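PDB 4WQK: 2''-aminoglycoside nucleotidyltransferase, which adenylates the 2''-hydroxyl of kanamycin, gentamicin, tobramycin and related aminoglycosides in a magnesium-dependent reaction, making bacteria resistant to these antibiotics. Local coordinates for residues P23-G27 and V121-S125. Numbering follows the deposited sequence. Where two conformers were deposited one is given.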
loop_
_atom_site.group_PDB
_atom_site.type_symbol
_atom_site.label_atom_id
_atom_site.label_comp_id
_atom_site.label_asym_id
_atom_site.label_seq_id
_atom_site.Cartn_x
_atom_site.Cartn_y
_atom_site.Cartn_z
ATOM N N PRO A 23 11.574 7.215 3.619
ATOM C CA PRO A 23 11.091 5.934 3.062
ATOM C C PRO A 23 9.577 5.993 2.809
ATOM O O PRO A 23 8.835 6.588 3.586
ATOM C CB PRO A 23 11.441 4.919 4.162
ATOM C CG PRO A 23 11.307 5.749 5.450
ATOM C CD PRO A 23 11.840 7.152 5.070
ATOM N N LEU A 24 9.120 5.390 1.706
ATOM C CA LEU A 24 7.700 5.280 1.402
ATOM C C LEU A 24 7.485 3.876 0.879
ATOM O O LEU A 24 8.329 3.365 0.127
ATOM C CB LEU A 24 7.245 6.287 0.339
ATOM C CG LEU A 24 7.375 7.781 0.681
ATOM C CD1 LEU A 24 7.053 8.571 -0.594
ATOM C CD2 LEU A 24 6.415 8.153 1.820
ATOM N N TRP A 25 6.358 3.282 1.257
ATOM C CA TRP A 25 6.028 1.924 0.797
ATOM C C TRP A 25 4.854 1.978 -0.158
ATOM O O TRP A 25 3.817 2.568 0.160
ATOM C CB TRP A 25 5.681 1.014 1.977
ATOM C CG TRP A 25 6.887 0.686 2.824
ATOM C CD1 TRP A 25 7.624 -0.461 2.778
ATOM C CD2 TRP A 25 7.476 1.519 3.845
ATOM N NE1 TRP A 25 8.681 -0.381 3.677
ATOM C CE2 TRP A 25 8.618 0.825 4.327
ATOM C CE3 TRP A 25 7.154 2.776 4.374
ATOM C CZ2 TRP A 25 9.430 1.335 5.351
ATOM C CZ3 TRP A 25 7.989 3.294 5.379
ATOM C CH2 TRP A 25 9.100 2.568 5.837
ATOM N N ILE A 26 5.023 1.379 -1.322
ATOM C CA ILE A 26 3.846 1.159 -2.180
ATOM C C ILE A 26 2.941 0.165 -1.517
ATOM O O ILE A 26 3.392 -0.867 -1.003
ATOM C CB ILE A 26 4.281 0.650 -3.571
ATOM C CG1 ILE A 26 5.375 1.555 -4.164
ATOM C CG2 ILE A 26 3.072 0.446 -4.520
ATOM C CD1 ILE A 26 4.906 2.914 -4.372
ATOM N N GLY A 27 1.623 0.455 -1.557
ATOM C CA GLY A 27 0.596 -0.393 -0.964
ATOM C C GLY A 27 -0.408 -0.897 -1.986
ATOM O O GLY A 27 -0.286 -0.583 -3.175
ATOM N N VAL A 121 11.700 -0.901 -5.358
ATOM C CA VAL A 121 10.806 -0.102 -4.537
ATOM C C VAL A 121 10.478 -0.825 -3.262
ATOM O O VAL A 121 10.306 -2.056 -3.250
ATOM C CB VAL A 121 9.463 0.272 -5.230
ATOM C CG1 VAL A 121 9.702 1.054 -6.525
ATOM C CG2 VAL A 121 8.584 -1.000 -5.547
ATOM N N ARG A 122 10.397 -0.064 -2.188
ATOM C CA ARG A 122 9.783 -0.575 -0.961
ATOM C C ARG A 122 8.286 -0.794 -1.184
ATOM O O ARG A 122 7.597 0.036 -1.753
ATOM C CB ARG A 122 10.028 0.384 0.198
ATOM C CG ARG A 122 11.504 0.484 0.654
ATOM C CD ARG A 122 11.605 1.249 1.955
ATOM N NE ARG A 122 12.972 1.273 2.513
ATOM C CZ ARG A 122 13.806 2.300 2.382
ATOM N NH1 ARG A 122 13.445 3.407 1.735
ATOM N NH2 ARG A 122 15.011 2.236 2.964
ATOM N N CYS A 123 7.792 -1.875 -0.590
ATOM C CA CYS A 123 6.367 -2.132 -0.645
ATOM C C CYS A 123 5.931 -2.875 0.585
ATOM O O CYS A 123 6.698 -3.582 1.216
ATOM C CB CYS A 123 6.017 -2.889 -1.922
ATOM S SG CYS A 123 7.176 -4.215 -2.378
ATOM N N ASN A 124 4.652 -2.666 0.930
ATOM C CA ASN A 124 4.135 -3.334 2.108
ATOM C C ASN A 124 4.213 -4.854 1.910
ATOM O O ASN A 124 4.188 -5.356 0.772
ATOM C CB ASN A 124 2.697 -2.887 2.374
ATOM C CG ASN A 124 2.642 -1.457 2.825
ATOM O OD1 ASN A 124 1.984 -0.616 2.217
ATOM N ND2 ASN A 124 3.369 -1.157 3.901
ATOM N N SER A 125 4.266 -5.582 3.010
ATOM C CA SER A 125 4.380 -7.033 2.967
ATOM C C SER A 125 3.116 -7.704 2.412
ATOM O O SER A 125 2.026 -7.121 2.414
ATOM C CB SER A 125 4.649 -7.555 4.362
ATOM O OG SER A 125 3.475 -7.330 5.160
HETATM O O HOH W 1 11.349 4.195 0.070
HETATM O O HOH W 2 8.255 2.629 -2.516
#
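Arg122 crosses one face of the Trp25 indole at a slant, its long aliphatic shaft well suited to an aromatic surface. CB sits over the five-membered ring in a CH-pi contact, 3.9 Å from its centroid, and also meets Leu24 O. The chain then runs extended from CG to NE, which carries CD 3.6 Å above the ring plane, off toward the rim near Trp25 NE1 and CE2. NE donates a hydrogen bond to Glu110 O. At the tip, Pro23 CB lies over one guanidinium face, 3.5 Å from Arg122 NH1, and NH1 reaches Leu24 N through a water. The backbones themselves form a single beta bridge between Ile26 and Cys123, with the bonding pattern of parallel strands: Ile26 N donates to Arg122 O and Asn124 N to Ile26 O, both at 2.9 Å. The bridge joins the N-terminal domain of this nucleotidyltransferase fold, at strand 25-27 of its sheet, to the C-terminal domain just before helix 126-139. Asn124 has an amide that can both give and accept: ND2, 3.7 Å from Trp25 CB, donates to Ser107 O, and OD1 bonds Thr49 OG1. Asn124 OD1 lies 3.5 Å from Gly27 CA, where the lack of a side chain leaves room; Gly27 in turn lies beside the magnesium ligand Asp47.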